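Local coordinates for aldehyde dehydrogenase (Burkholderia vietnamiensis, PDB 5KF0), which probably oxidises aldehydes to carboxylic acids with NAD(P)+ as coenzyme, as other members of the aldehyde dehydrogenase family do, at residues 114-119 against 448-453. Sequence-based numbering, arbitrary orientation. Where two conformers were deposited one is given.
Sequences IDTFRV and RVDNMP. With ACT (acetate ion), chain H.
Asp450, the second residue of the type I beta turn Val449-Met452, meets Thr116 of helix 103-123 where the loop between strands 438-441 and 461-462 lies against that helix of the aldehyde dehydrogenase fold. The two side chains cross at about a right angle, bringing Thr116 OG1 to 3.1 Å from Asp450 CG. This is contact without a direct hydrogen bond: OG1 lies 3.3 Å from Asp450 OD1 at a poor angle and is hydrogen-bonded instead with Asn166 and the carbonyl of Arg112. About one helical turn further on, Val119 CG1, anti to the backbone N (chi1 176°), meets Asn451 CB, while Asn451 ND2 donates to the backbone O of Asn133 of the second subunit.

Around the buried Asp450 carboxylate, His170 and Asn166 bind OD1 and Arg112 forms a salt bridge with OD2, partners that grip the group and fix its rotation. The Asp450 side chain lies about 9 Å from the bound NADPH. Asp115 OD2 approaches Asp450 OD2 to 4.5 Å, and a water probably eases this closeness of like charges, donating to Asp450 OD2 at 2.6 Å and weakly to Asp115 OD2, 3.4 Å away. That same water accepts the backbone N-H of Asp450, its oxygen 3.1 Å from N.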
loop_
_atom_site.group_PDB
_atom_site.type_symbol
_atom_site.label_atom_id
_atom_site.label_comp_id
_atom_site.label_asym_id
_atom_site.label_seq_id
_atom_site.Cartn_x
_atom_site.Cartn_y
_atom_site.Cartn_z
ATOM N N ILE A 114 -7.250 -4.304 26.046
ATOM C CA ILE A 114 -8.318 -3.589 25.354
ATOM C C ILE A 114 -7.790 -2.922 24.087
ATOM O O ILE A 114 -8.413 -3.010 23.021
ATOM C CB ILE A 114 -8.977 -2.573 26.307
ATOM C CG1 ILE A 114 -9.739 -3.313 27.401
ATOM C CG2 ILE A 114 -9.914 -1.656 25.535
ATOM C CD1 ILE A 114 -9.963 -2.489 28.670
ATOM N N ASP A 115 -6.626 -2.260 24.181
ATOM C CA ASP A 115 -5.994 -1.637 23.017
ATOM C C ASP A 115 -5.783 -2.650 21.898
ATOM O O ASP A 115 -6.065 -2.373 20.725
ATOM C CB ASP A 115 -4.635 -1.022 23.391
ATOM C CG ASP A 115 -4.739 0.253 24.235
ATOM O OD1 ASP A 115 -5.818 0.869 24.324
ATOM O OD2 ASP A 115 -3.692 0.648 24.802
ATOM N N THR A 116 -5.267 -3.833 22.242
ATOM C CA THR A 116 -4.958 -4.839 21.230
ATOM C C THR A 116 -6.223 -5.331 20.533
ATOM O O THR A 116 -6.258 -5.446 19.301
ATOM C CB THR A 116 -4.187 -5.992 21.885
ATOM O OG1 THR A 116 -2.956 -5.483 22.414
ATOM C CG2 THR A 116 -3.887 -7.120 20.890
ATOM N N PHE A 117 -7.284 -5.609 21.298
ATOM C CA PHE A 117 -8.543 -5.993 20.664
ATOM C C PHE A 117 -9.140 -4.862 19.841
ATOM O O PHE A 117 -9.777 -5.121 18.809
ATOM C CB PHE A 117 -9.549 -6.479 21.719
ATOM C CG PHE A 117 -9.430 -7.947 22.011
ATOM C CD1 PHE A 117 -8.360 -8.436 22.758
ATOM C CD2 PHE A 117 -10.380 -8.843 21.540
ATOM C CE1 PHE A 117 -8.236 -9.809 23.009
ATOM C CE2 PHE A 117 -10.268 -10.214 21.802
ATOM C CZ PHE A 117 -9.196 -10.689 22.536
ATOM N N ARG A 118 -8.959 -3.608 20.266
ATOM C CA ARG A 118 -9.505 -2.506 19.484
ATOM C C ARG A 118 -8.782 -2.361 18.149
ATOM O O ARG A 118 -9.423 -2.105 17.122
ATOM C CB ARG A 118 -9.442 -1.200 20.270
ATOM C CG ARG A 118 -10.040 -0.069 19.477
ATOM C CD ARG A 118 -10.349 1.144 20.302
ATOM N NE ARG A 118 -11.148 2.048 19.489
ATOM C CZ ARG A 118 -11.558 3.250 19.870
ATOM N NH1 ARG A 118 -11.252 3.722 21.077
ATOM N NH2 ARG A 118 -12.287 3.970 19.038
ATOM N N VAL A 119 -7.450 -2.524 18.133
ATOM C CA VAL A 119 -6.743 -2.513 16.848
ATOM C C VAL A 119 -7.265 -3.630 15.952
ATOM O O VAL A 119 -7.473 -3.439 14.743
ATOM C CB VAL A 119 -5.218 -2.636 17.042
ATOM C CG1 VAL A 119 -4.505 -2.717 15.692
ATOM C CG2 VAL A 119 -4.666 -1.484 17.848
ATOM N N ARG A 448 6.577 -0.794 23.755
ATOM C CA ARG A 448 5.778 -1.406 22.699
ATOM C C ARG A 448 4.399 -0.758 22.688
ATOM O O ARG A 448 3.811 -0.517 23.744
ATOM C CB ARG A 448 5.624 -2.916 22.907
ATOM C CG ARG A 448 4.752 -3.593 21.826
ATOM C CD ARG A 448 4.598 -5.081 22.111
ATOM N NE ARG A 448 3.893 -5.758 21.029
ATOM C CZ ARG A 448 3.625 -7.059 21.013
ATOM N NH1 ARG A 448 3.954 -7.826 22.053
ATOM N NH2 ARG A 448 3.030 -7.593 19.955
ATOM N N VAL A 449 3.900 -0.462 21.496
ATOM C CA VAL A 449 2.507 -0.074 21.303
ATOM C C VAL A 449 1.877 -1.118 20.388
ATOM O O VAL A 449 2.542 -1.660 19.498
ATOM C CB VAL A 449 2.394 1.375 20.762
ATOM C CG1 VAL A 449 3.174 1.561 19.472
ATOM C CG2 VAL A 449 0.940 1.812 20.609
ATOM N N ASP A 450 0.609 -1.453 20.639
ATOM C CA ASP A 450 0.159 -2.770 20.200
ATOM C C ASP A 450 -0.135 -2.877 18.713
ATOM O O ASP A 450 -0.317 -4.000 18.228
ATOM C CB ASP A 450 -1.048 -3.194 21.035
ATOM C CG ASP A 450 -0.656 -3.454 22.473
ATOM O OD1 ASP A 450 0.139 -4.388 22.698
ATOM O OD2 ASP A 450 -1.113 -2.719 23.369
ATOM N N ASN A 451 -0.155 -1.772 17.962
ATOM C CA ASN A 451 -0.289 -1.900 16.517
ATOM C C ASN A 451 1.045 -2.081 15.802
ATOM O O ASN A 451 1.047 -2.476 14.633
ATOM C CB ASN A 451 -1.006 -0.677 15.922
ATOM C CG ASN A 451 -0.234 0.608 16.131
ATOM O OD1 ASN A 451 0.473 0.763 17.126
ATOM N ND2 ASN A 451 -0.383 1.552 15.199
ATOM N N MET A 452 2.163 -1.842 16.475
ATOM C CA MET A 452 3.429 -1.790 15.760
ATOM C C MET A 452 3.931 -3.199 15.442
ATOM O O MET A 452 3.652 -4.150 16.180
ATOM C CB MET A 452 4.467 -1.033 16.588
ATOM C CG MET A 452 5.191 -1.853 17.663
ATOM S SD MET A 452 6.122 -0.751 18.761
ATOM C CE MET A 452 7.440 -1.822 19.335
ATOM N N PRO A 453 4.671 -3.369 14.344
ATOM C CA PRO A 453 5.343 -4.657 14.122
ATOM C C PRO A 453 6.285 -4.945 15.285
ATOM O O PRO A 453 7.008 -4.060 15.752
ATOM C CB PRO A 453 6.099 -4.448 12.800
ATOM C CG PRO A 453 6.276 -2.949 12.697
ATOM C CD PRO A 453 5.067 -2.343 13.357
HETATM C C ACT H . 5.251 -6.235 25.448
HETATM O O ACT H . 5.065 -5.159 26.089
HETATM O OXT ACT H . 4.248 -6.780 24.933
HETATM C CH3 ACT H . 6.602 -6.856 25.283
HETATM O O HOH W 1 -0.860 -0.157 23.007
#